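Local coordinates for protein kinase A regulatory subunit (PDB 6HYI) that binds the nucleoside inosine in each of two cyclic nucleotide-binding domains and probably regulates the catalytic subunit of a protein kinase A, at residues E207-V212 with V224-Q229; H90-K95 with K125-E130; N241-A246 with A295-Y300. All blocks are in the same frame, centred on the assembly; numbering follows the deposited sequence.

Contact 1: residues E207-V212 with V224-Q229; sequences EGTVEV and VCEFTQ. With NOS (inosine), chain C.
Val210 and Phe227 trade both backbone N-H groups. Val210 N reaches Phe227 O over 2.9 Å at 169°, and Phe227 N returns the bond to Val210 O, which defines an antiparallel hydrogen-bonded pair. Farther along, Val212 N binds Cys225 O and Val224 N binds Val212 O. Next to these bonds a side chain takes over: a chi1 of -173° swings the Thr228 hydroxyl to the side of its own carbonyl, from where OG1 donates to Gly208 O across 2.8 Å, coming from above the carbonyl plane. A water accepts from Gly208 N and donates to Gln229 OE1.

Apolar contacts occupy the side carrying Val210, Val212, Cys225 and Phe227. CG2 of Val212 rests obliquely against Phe227 CE2 at 3.7 Å and lies 3.8 Å from Cys225 SG, while CG2 of Val210 meets Phe227 CB. The same side receives inosine: its N3 lies in the plane of the Phe227 ring, at the edge, 3.5 Å from CE2, and its C2 is 3.5 Å from Cys225 SG. On the other side, Glu226 sends OE2 to Thr209 CG2, and its OE1 forms a salt bridge with Lys223.

Strands 210-215 and 221-227 form a hairpin at one margin of a four-stranded antiparallel sheet, with 247-250 on the far side of 210-215; Val210 and Phe227 also pack on Ile205 of strand 201-205.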
loop_
_atom_site.group_PDB
_atom_site.type_symbol
_atom_site.label_atom_id
_atom_site.label_comp_id
_atom_site.label_asym_id
_atom_site.label_seq_id
_atom_site.Cartn_x
_atom_site.Cartn_y
_atom_site.Cartn_z
ATOM N N GLU A 207 -11.084 14.905 -7.436
ATOM C CA GLU A 207 -11.916 16.016 -7.873
ATOM C C GLU A 207 -12.757 16.454 -6.690
ATOM O O GLU A 207 -13.205 15.618 -5.898
ATOM C CB GLU A 207 -12.830 15.575 -9.023
ATOM C CG GLU A 207 -13.824 16.607 -9.488
ATOM C CD GLU A 207 -14.774 16.044 -10.528
ATOM O OE1 GLU A 207 -14.309 15.282 -11.407
ATOM O OE2 GLU A 207 -15.984 16.342 -10.450
ATOM N N GLY A 208 -12.958 17.755 -6.569
ATOM C CA GLY A 208 -13.886 18.291 -5.591
ATOM C C GLY A 208 -13.174 18.937 -4.415
ATOM O O GLY A 208 -11.947 19.037 -4.354
ATOM N N THR A 209 -14.005 19.383 -3.468
ATOM C CA THR A 209 -13.548 20.092 -2.283
ATOM C C THR A 209 -14.188 19.471 -1.049
ATOM O O THR A 209 -15.339 19.023 -1.090
ATOM C CB THR A 209 -13.908 21.587 -2.387
ATOM O OG1 THR A 209 -13.223 22.151 -3.513
ATOM C CG2 THR A 209 -13.498 22.353 -1.129
ATOM N N VAL A 210 -13.419 19.413 0.038
ATOM C CA VAL A 210 -13.893 18.888 1.312
ATOM C C VAL A 210 -13.616 19.927 2.383
ATOM O O VAL A 210 -12.744 20.785 2.240
ATOM C CB VAL A 210 -13.200 17.568 1.702
ATOM C CG1 VAL A 210 -13.407 16.516 0.612
ATOM C CG2 VAL A 210 -11.695 17.803 1.940
ATOM N N GLU A 211 -14.352 19.819 3.483
ATOM C CA GLU A 211 -14.111 20.623 4.671
ATOM C C GLU A 211 -13.744 19.720 5.840
ATOM O O GLU A 211 -14.330 18.648 6.025
ATOM C CB GLU A 211 -15.314 21.524 5.009
ATOM C CG GLU A 211 -16.621 20.824 5.317
ATOM C CD GLU A 211 -17.755 21.813 5.610
ATOM O OE1 GLU A 211 -18.922 21.382 5.732
ATOM O OE2 GLU A 211 -17.477 23.026 5.716
ATOM N N VAL A 212 -12.766 20.158 6.622
ATOM C CA VAL A 212 -12.342 19.462 7.829
ATOM C C VAL A 212 -13.043 20.127 9.006
ATOM O O VAL A 212 -12.916 21.343 9.203
ATOM C CB VAL A 212 -10.819 19.528 7.993
ATOM C CG1 VAL A 212 -10.387 18.842 9.283
ATOM C CG2 VAL A 212 -10.159 18.892 6.787
ATOM N N VAL A 224 -12.090 23.706 10.396
ATOM C CA VAL A 224 -10.641 23.813 10.488
ATOM C C VAL A 224 -10.032 24.353 9.202
ATOM O O VAL A 224 -9.265 25.315 9.227
ATOM C CB VAL A 224 -10.032 22.448 10.875
ATOM C CG1 VAL A 224 -8.515 22.516 10.817
ATOM C CG2 VAL A 224 -10.507 22.042 12.272
ATOM N N CYS A 225 -10.337 23.730 8.069
ATOM C CA CYS A 225 -9.783 24.140 6.781
ATOM C C CYS A 225 -10.548 23.403 5.695
ATOM O O CYS A 225 -11.470 22.633 5.970
ATOM C CB CYS A 225 -8.297 23.807 6.677
ATOM S SG CYS A 225 -7.982 22.031 6.680
ATOM N N GLU A 226 -10.161 23.661 4.451
ATOM C CA GLU A 226 -10.631 22.906 3.302
ATOM C C GLU A 226 -9.449 22.241 2.620
ATOM O O GLU A 226 -8.294 22.637 2.800
ATOM C CB GLU A 226 -11.366 23.797 2.287
ATOM C CG GLU A 226 -12.682 24.336 2.821
ATOM C CD GLU A 226 -13.456 25.146 1.802
ATOM O OE1 GLU A 226 -14.614 25.512 2.096
ATOM O OE2 GLU A 226 -12.912 25.411 0.714
ATOM N N PHE A 227 -9.757 21.207 1.840
ATOM C CA PHE A 227 -8.793 20.582 0.946
ATOM C C PHE A 227 -9.469 20.372 -0.399
ATOM O O PHE A 227 -10.697 20.340 -0.500
ATOM C CB PHE A 227 -8.313 19.226 1.485
ATOM C CG PHE A 227 -7.392 19.326 2.675
ATOM C CD1 PHE A 227 -6.133 19.891 2.555
ATOM C CD2 PHE A 227 -7.779 18.826 3.908
ATOM C CE1 PHE A 227 -5.289 19.970 3.635
ATOM C CE2 PHE A 227 -6.935 18.892 4.986
ATOM C CZ PHE A 227 -5.691 19.462 4.859
ATOM N N THR A 228 -8.662 20.235 -1.442
ATOM C CA THR A 228 -9.239 20.077 -2.772
ATOM C C THR A 228 -8.349 19.147 -3.594
ATOM O O THR A 228 -7.549 18.387 -3.043
ATOM C CB THR A 228 -9.557 21.453 -3.392
ATOM O OG1 THR A 228 -10.278 21.277 -4.622
ATOM C CG2 THR A 228 -8.284 22.242 -3.647
ATOM N N GLN A 229 -8.512 19.185 -4.919
ATOM C CA GLN A 229 -7.861 18.233 -5.807
ATOM C C GLN A 229 -6.372 18.145 -5.521
ATOM O O GLN A 229 -5.677 19.163 -5.438
ATOM C CB GLN A 229 -8.073 18.708 -7.242
ATOM C CG GLN A 229 -7.409 17.862 -8.291
ATOM C CD GLN A 229 -7.760 18.342 -9.683
ATOM O OE1 GLN A 229 -8.840 18.895 -9.901
ATOM N NE2 GLN A 229 -6.850 18.145 -10.630
HETATM N N9 NOS C . -7.323 16.850 9.905
HETATM C C4 NOS C . -6.799 17.946 9.610
HETATM N N3 NOS C . -6.492 18.572 8.485
HETATM C C2 NOS C . -5.940 19.809 8.545
HETATM N N1 NOS C . -5.683 20.418 9.731
HETATM C C6 NOS C . -5.959 19.822 10.871
HETATM O O6 NOS C . -5.694 20.407 11.895
HETATM C C5 NOS C . -6.534 18.575 10.823
HETATM N N7 NOS C . -6.984 17.647 11.818
HETATM C C8 NOS C . -7.454 16.579 11.122
HETATM C "C5'" NOS C . -9.226 13.002 10.392
HETATM O "O5'" NOS C . -8.722 13.410 11.652
HETATM C "C4'" NOS C . -8.492 13.680 9.266
HETATM O "O4'" NOS C . -8.830 15.102 9.232
HETATM C "C1'" NOS C . -7.691 15.828 8.932
HETATM C "C2'" NOS C . -6.603 14.877 8.529
HETATM O "O2'" NOS C . -6.696 14.543 7.146
HETATM C "C3'" NOS C . -6.975 13.680 9.376
HETATM O "O3'" NOS C . -6.373 12.475 8.949
HETATM O O HOH W 1 -11.614 19.442 -8.565
#

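Contact 2: residues H90-K95 with K125-E130; sequences HADIIK and KVCTDE. With NOS (inosine), chain B.
Two neighbouring strands of the first cyclic nucleotide-binding domain, 91-95 and 123-126, come together here, and the chain of the second continues into a turn that receives His90. Asp92 and Lys125 are an antiparallel hydrogen-bonded pair: Asp92 N donates to Lys125 O over 2.7 Å, and Lys125 N returns a bond to Asp92 O. Next to them Ala91 and Val126 form a non-hydrogen-bonded pair. Beyond it, Cys127 N donates to His90 O at 3.0 Å and 170°.

The last link is made by a side chain. Thr128 has OG1 between its backbone N and carbonyl carbon (chi1 47°), where it accepts from His90 N over 3.0 Å and donates to Glu130 O across 2.7 Å. One hydroxyl thus joins the backbone of His90 to that of Glu130. The methyl CG2 of Thr128 lies against His90 CB and CG, the two side chains crossing at about a right angle.

In the cupin-like beta-roll of this domain, strand 91-95 runs between 123-126 and 98-103 in an antiparallel sheet. Its pocket-facing residues reach inosine: Ile93 CD1 stands 3.4 Å from the ribose O4', and the extended Lys95 carries NZ to a hydrogen bond of 3.1 Å with the base O6.

Asp92 and Cys127 meet beside the paired backbones, with OD2 3.5 Å from Cys127 CB and SG nearer to OD1. Ile94 lays CD1 across the aliphatic part of Lys125, 3.8 Å from CB and from CD alike; past CD the lysine bends at chi4 (71°) and gives its NZ to Asp69 O.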
loop_
_atom_site.group_PDB
_atom_site.type_symbol
_atom_site.label_atom_id
_atom_site.label_comp_id
_atom_site.label_asym_id
_atom_site.label_seq_id
_atom_site.Cartn_x
_atom_site.Cartn_y
_atom_site.Cartn_z
ATOM N N HIS A 90 17.025 -8.143 3.448
ATOM C CA HIS A 90 16.947 -7.084 2.457
ATOM C C HIS A 90 17.693 -7.504 1.201
ATOM O O HIS A 90 18.626 -8.313 1.241
ATOM C CB HIS A 90 17.607 -5.788 2.935
ATOM C CG HIS A 90 17.007 -5.194 4.169
ATOM N ND1 HIS A 90 15.861 -5.674 4.766
ATOM C CD2 HIS A 90 17.409 -4.141 4.920
ATOM C CE1 HIS A 90 15.585 -4.942 5.831
ATOM N NE2 HIS A 90 16.506 -4.003 5.942
ATOM N N ALA A 91 17.309 -6.899 0.077
ATOM C CA ALA A 91 17.973 -7.162 -1.189
ATOM C C ALA A 91 18.101 -5.872 -1.988
ATOM O O ALA A 91 17.185 -5.043 -2.000
ATOM C CB ALA A 91 17.206 -8.209 -2.009
ATOM N N ASP A 92 19.248 -5.703 -2.638
ATOM C CA ASP A 92 19.461 -4.574 -3.535
ATOM C C ASP A 92 18.882 -4.892 -4.904
ATOM O O ASP A 92 19.026 -6.008 -5.410
ATOM C CB ASP A 92 20.960 -4.322 -3.720
ATOM C CG ASP A 92 21.634 -3.811 -2.464
ATOM O OD1 ASP A 92 21.044 -2.962 -1.769
ATOM O OD2 ASP A 92 22.770 -4.260 -2.185
ATOM N N ILE A 93 18.242 -3.899 -5.510
ATOM C CA ILE A 93 17.888 -3.945 -6.924
ATOM C C ILE A 93 19.020 -3.272 -7.691
ATOM O O ILE A 93 19.361 -2.116 -7.419
ATOM C CB ILE A 93 16.552 -3.229 -7.176
ATOM C CG1 ILE A 93 15.439 -3.828 -6.307
ATOM C CG2 ILE A 93 16.191 -3.283 -8.658
ATOM C CD1 ILE A 93 15.219 -5.312 -6.531
ATOM N N ILE A 94 19.612 -3.988 -8.639
ATOM C CA ILE A 94 20.813 -3.527 -9.329
ATOM C C ILE A 94 20.530 -3.455 -10.823
ATOM O O ILE A 94 20.139 -4.454 -11.436
ATOM C CB ILE A 94 22.016 -4.436 -9.037
ATOM C CG1 ILE A 94 22.331 -4.416 -7.541
ATOM C CG2 ILE A 94 23.224 -4.006 -9.874
ATOM C CD1 ILE A 94 23.339 -5.470 -7.107
ATOM N N LYS A 95 20.753 -2.277 -11.405
ATOM C CA LYS A 95 20.659 -2.060 -12.844
ATOM C C LYS A 95 21.998 -1.529 -13.329
ATOM O O LYS A 95 22.471 -0.498 -12.838
ATOM C CB LYS A 95 19.573 -1.032 -13.166
ATOM C CG LYS A 95 18.180 -1.425 -12.715
ATOM C CD LYS A 95 17.147 -0.448 -13.244
ATOM C CE LYS A 95 15.758 -0.768 -12.708
ATOM N NZ LYS A 95 14.788 0.292 -13.080
ATOM N N LYS A 125 19.889 -8.768 -5.398
ATOM C CA LYS A 125 21.056 -9.314 -4.704
ATOM C C LYS A 125 20.896 -9.125 -3.202
ATOM O O LYS A 125 20.753 -7.996 -2.724
ATOM C CB LYS A 125 22.324 -8.624 -5.203
ATOM C CG LYS A 125 23.615 -9.296 -4.790
ATOM C CD LYS A 125 24.791 -8.613 -5.469
ATOM C CE LYS A 125 26.107 -9.261 -5.086
ATOM N NZ LYS A 125 26.259 -10.608 -5.709
ATOM N N VAL A 126 20.952 -10.231 -2.453
ATOM C CA VAL A 126 20.743 -10.164 -1.008
ATOM C C VAL A 126 21.855 -9.349 -0.363
ATOM O O VAL A 126 23.044 -9.587 -0.614
ATOM C CB VAL A 126 20.684 -11.588 -0.439
ATOM C CG1 VAL A 126 20.586 -11.562 1.079
ATOM C CG2 VAL A 126 19.503 -12.334 -1.039
ATOM N N CYS A 127 21.484 -8.399 0.500
ATOM C CA CYS A 127 22.477 -7.552 1.155
ATOM C C CYS A 127 22.496 -7.654 2.673
ATOM O O CYS A 127 23.320 -6.988 3.311
ATOM C CB CYS A 127 22.354 -6.086 0.713
ATOM S SG CYS A 127 20.746 -5.350 1.015
ATOM N N THR A 128 21.627 -8.455 3.268
ATOM C CA THR A 128 21.729 -8.821 4.672
ATOM C C THR A 128 22.430 -10.174 4.784
ATOM O O THR A 128 22.718 -10.834 3.788
ATOM C CB THR A 128 20.339 -8.864 5.314
ATOM O OG1 THR A 128 19.450 -9.601 4.461
ATOM C CG2 THR A 128 19.792 -7.448 5.499
ATOM N N ASP A 129 22.713 -10.587 6.022
ATOM C CA ASP A 129 23.386 -11.873 6.206
ATOM C C ASP A 129 22.583 -13.006 5.578
ATOM O O ASP A 129 23.147 -13.908 4.944
ATOM C CB ASP A 129 23.624 -12.147 7.691
ATOM C CG ASP A 129 24.691 -11.254 8.287
ATOM O OD1 ASP A 129 25.619 -10.858 7.553
ATOM O OD2 ASP A 129 24.599 -10.956 9.495
ATOM N N GLU A 130 21.262 -12.967 5.731
ATOM C CA GLU A 130 20.386 -13.990 5.188
ATOM C C GLU A 130 19.109 -13.320 4.710
ATOM O O GLU A 130 18.806 -12.182 5.071
ATOM C CB GLU A 130 20.012 -15.050 6.242
ATOM C CG GLU A 130 21.169 -15.547 7.098
ATOM C CD GLU A 130 21.369 -14.726 8.373
ATOM O OE1 GLU A 130 20.494 -13.899 8.707
ATOM O OE2 GLU A 130 22.404 -14.915 9.044
HETATM N N9 NOS B . 12.614 -3.822 -9.703
HETATM C C4 NOS B . 12.481 -2.726 -9.151
HETATM N N3 NOS B . 12.236 -2.297 -7.932
HETATM C C2 NOS B . 12.200 -0.969 -7.663
HETATM N N1 NOS B . 12.405 -0.058 -8.652
HETATM C C6 NOS B . 12.647 -0.459 -9.881
HETATM O O6 NOS B . 12.833 0.358 -10.738
HETATM C C5 NOS B . 12.699 -1.796 -10.156
HETATM N N7 NOS B . 12.938 -2.573 -11.330
HETATM C C8 NOS B . 12.840 -3.868 -10.922
HETATM C "C5'" NOS B . 13.573 -7.835 -10.932
HETATM O "O5'" NOS B . 13.541 -7.009 -12.087
HETATM C "C4'" NOS B . 12.748 -7.251 -9.813
HETATM O "O4'" NOS B . 13.386 -6.050 -9.286
HETATM C "C1'" NOS B . 12.417 -5.096 -9.037
HETATM C "C2'" NOS B . 11.064 -5.735 -9.135
HETATM O "O2'" NOS B . 10.733 -6.352 -7.893
HETATM C "C3'" NOS B . 11.348 -6.781 -10.196
HETATM O "O3'" NOS B . 10.404 -7.833 -10.254
#

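Contact 3: residues N241-A246 with A295-Y300; sequences NHRTVA and AAQPSY. With NOS (inosine), chain C.
A positive phi at Asn241 (58°) ends the helical path of 235-240, and the chain turns to run beside 295-300. Asn241 CG stands anti to its own carbonyl carbon (chi1 -69°), which brings the amide to the Tyr300 ring: CG is 3.6 Å from Tyr300 CD1, the two side chains cross at about a right angle and their planes are 35° apart.

Two backbone bonds flank His242, which bridges to Pro298. Ser299 N donates to Asn241 O at 3.0 Å and Arg243 N to Gln297 O at 2.9 Å.

Gln297 and Arg243 lie side by side and point the same way, Arg243 CD touching Gln297 CG at 3.4 Å. The arginine bends at its third torsion; NH1 then reaches a water, held in the guanidinium plane at its edge, that donates to Pro298 O. NE is taken by Gly196 O.

The His242 imidazole turns back over its own segment, where ND1 donates to Arg243 O over 2.7 Å with the acceptor in the ring plane. NE2 bonds to the hydroxyl of Tyr287, so both ring nitrogens are engaged. Ala296 places its methyl near His242 CB and 3.6 Å from Val245 CG1, and Ser299 OG bonds to Glu198 O.

Val245 N donates to inosine O5' at 3.1 Å. Helix 235-240 and the loop after it correspond, by family resemblance, to the phosphate-binding cassette of cyclic nucleotide-binding domains, which ordinarily holds the cyclic phosphate and of which 241-246 is probably the closing part; here it meets the nucleoside's 5' hydroxyl, with the chain after helix 285-293 packed along its outer side.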
loop_
_atom_site.group_PDB
_atom_site.type_symbol
_atom_site.label_atom_id
_atom_site.label_comp_id
_atom_site.label_asym_id
_atom_site.label_seq_id
_atom_site.Cartn_x
_atom_site.Cartn_y
_atom_site.Cartn_z
ATOM N N ASN A 241 -1.025 7.104 15.236
ATOM C CA ASN A 241 -1.669 5.983 15.919
ATOM C C ASN A 241 -2.757 6.448 16.889
ATOM O O ASN A 241 -2.726 6.172 18.087
ATOM C CB ASN A 241 -0.638 5.102 16.632
ATOM C CG ASN A 241 0.242 4.337 15.663
ATOM O OD1 ASN A 241 -0.227 3.803 14.657
ATOM N ND2 ASN A 241 1.529 4.285 15.966
ATOM N N HIS A 242 -3.751 7.138 16.339
ATOM C CA HIS A 242 -4.884 7.566 17.152
ATOM C C HIS A 242 -6.138 7.524 16.292
ATOM O O HIS A 242 -6.080 7.412 15.059
ATOM C CB HIS A 242 -4.653 8.955 17.768
ATOM C CG HIS A 242 -4.373 10.020 16.754
ATOM N ND1 HIS A 242 -5.346 10.522 15.915
ATOM C CD2 HIS A 242 -3.220 10.650 16.415
ATOM C CE1 HIS A 242 -4.804 11.417 15.107
ATOM N NE2 HIS A 242 -3.516 11.517 15.394
ATOM N N ARG A 243 -7.280 7.629 16.960
ATOM C CA ARG A 243 -8.562 7.687 16.276
ATOM C C ARG A 243 -8.739 9.053 15.625
ATOM O O ARG A 243 -8.022 10.014 15.921
ATOM C CB ARG A 243 -9.686 7.386 17.265
ATOM C CG ARG A 243 -9.581 5.984 17.845
ATOM C CD ARG A 243 -10.730 5.691 18.804
ATOM N NE ARG A 243 -12.006 5.415 18.144
ATOM C CZ ARG A 243 -12.387 4.217 17.705
ATOM N NH1 ARG A 243 -11.584 3.166 17.803
ATOM N NH2 ARG A 243 -13.579 4.069 17.142
ATOM N N THR A 244 -9.693 9.136 14.694
ATOM C CA THR A 244 -9.810 10.373 13.939
ATOM C C THR A 244 -10.241 11.514 14.846
ATOM O O THR A 244 -11.013 11.342 15.796
ATOM C CB THR A 244 -10.806 10.237 12.791
ATOM O OG1 THR A 244 -12.092 9.923 13.328
ATOM C CG2 THR A 244 -10.374 9.133 11.822
ATOM N N VAL A 245 -9.727 12.700 14.530
ATOM C CA VAL A 245 -9.921 13.886 15.345
ATOM C C VAL A 245 -10.684 14.973 14.608
ATOM O O VAL A 245 -10.766 16.104 15.083
ATOM C CB VAL A 245 -8.592 14.409 15.923
ATOM C CG1 VAL A 245 -7.930 13.329 16.814
ATOM C CG2 VAL A 245 -7.671 14.845 14.819
ATOM N N ALA A 246 -11.274 14.644 13.470
ATOM C CA ALA A 246 -12.098 15.586 12.745
ATOM C C ALA A 246 -13.003 14.787 11.830
ATOM O O ALA A 246 -12.680 13.653 11.443
ATOM C CB ALA A 246 -11.236 16.548 11.926
ATOM N N ALA A 295 -6.047 14.961 23.343
ATOM C CA ALA A 295 -7.483 14.852 23.110
ATOM C C ALA A 295 -7.893 13.661 22.247
ATOM O O ALA A 295 -9.061 13.577 21.849
ATOM C CB ALA A 295 -8.023 16.158 22.528
ATOM N N ALA A 296 -6.989 12.726 21.980
ATOM C CA ALA A 296 -7.300 11.592 21.122
ATOM C C ALA A 296 -6.792 10.315 21.769
ATOM O O ALA A 296 -5.807 10.329 22.515
ATOM C CB ALA A 296 -6.658 11.739 19.748
ATOM N N GLN A 297 -7.473 9.212 21.492
ATOM C CA GLN A 297 -7.052 7.941 22.053
ATOM C C GLN A 297 -6.385 7.078 20.991
ATOM O O GLN A 297 -6.536 7.312 19.785
ATOM C CB GLN A 297 -8.202 7.166 22.710
ATOM C CG GLN A 297 -9.082 6.430 21.742
ATOM C CD GLN A 297 -10.255 5.715 22.415
ATOM O OE1 GLN A 297 -11.414 6.137 22.277
ATOM N NE2 GLN A 297 -9.978 4.638 23.096
ATOM N N PRO A 298 -5.606 6.084 21.414
ATOM C CA PRO A 298 -4.815 5.305 20.460
ATOM C C PRO A 298 -5.665 4.511 19.485
ATOM O O PRO A 298 -6.836 4.201 19.722
ATOM C CB PRO A 298 -4.024 4.352 21.361
ATOM C CG PRO A 298 -3.927 5.082 22.675
ATOM C CD PRO A 298 -5.265 5.763 22.814
ATOM N N SER A 299 -5.021 4.188 18.363
ATOM C CA SER A 299 -5.544 3.289 17.348
ATOM C C SER A 299 -4.347 2.827 16.529
ATOM O O SER A 299 -3.575 3.662 16.056
ATOM C CB SER A 299 -6.505 4.055 16.441
ATOM O OG SER A 299 -6.772 3.334 15.244
ATOM N N TYR A 300 -4.179 1.514 16.389
ATOM C CA TYR A 300 -3.042 0.950 15.677
ATOM C C TYR A 300 -3.507 0.156 14.462
ATOM O O TYR A 300 -4.653 -0.283 14.381
ATOM C CB TYR A 300 -2.226 0.042 16.599
ATOM C CG TYR A 300 -1.638 0.778 17.770
ATOM C CD1 TYR A 300 -0.389 1.365 17.677
ATOM C CD2 TYR A 300 -2.338 0.908 18.965
ATOM C CE1 TYR A 300 0.162 2.048 18.739
ATOM C CE2 TYR A 300 -1.796 1.586 20.037
ATOM C CZ TYR A 300 -0.544 2.157 19.917
ATOM O OH TYR A 300 0.011 2.840 20.978
HETATM N N9 NOS C . -7.323 16.850 9.905
HETATM C C4 NOS C . -6.799 17.946 9.610
HETATM N N3 NOS C . -6.492 18.572 8.485
HETATM C C2 NOS C . -5.940 19.809 8.545
HETATM N N1 NOS C . -5.683 20.418 9.731
HETATM C C6 NOS C . -5.959 19.822 10.871
HETATM O O6 NOS C . -5.694 20.407 11.895
HETATM C C5 NOS C . -6.534 18.575 10.823
HETATM N N7 NOS C . -6.984 17.647 11.818
HETATM C C8 NOS C . -7.454 16.579 11.122
HETATM C "C5'" NOS C . -9.226 13.002 10.392
HETATM O "O5'" NOS C . -8.722 13.410 11.652
HETATM C "C4'" NOS C . -8.492 13.680 9.266
HETATM O "O4'" NOS C . -8.830 15.102 9.232
HETATM C "C1'" NOS C . -7.691 15.828 8.932
HETATM C "C2'" NOS C . -6.603 14.877 8.529
HETATM O "O2'" NOS C . -6.696 14.543 7.146
HETATM C "C3'" NOS C . -6.975 13.680 9.376
HETATM O "O3'" NOS C . -6.373 12.475 8.949
HETATM O O HOH W 2 -9.010 2.697 18.761
#

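How the contacts relate
Contacts 1 and 3 share one inosine, in the second cyclic nucleotide-binding domain: the hairpin of contact 1 lies against the base, while 241-246 of contact 3 holds the 5' end of the ribose. Their centres are 21 Å apart, yet they touch directly where Val212 CG1 packs 3.6 Å from Ala246 CB. Contact 2 belongs to the first domain, with its own inosine, and its centre is about 42 Å from that of contact 1, on the opposite side of the chain's centre. It stays about 20 Å from contact 3 at the nearest atoms. Strand 91-95 of contact 2 and strand 210-215 of contact 1 hold equivalent places in their sheets.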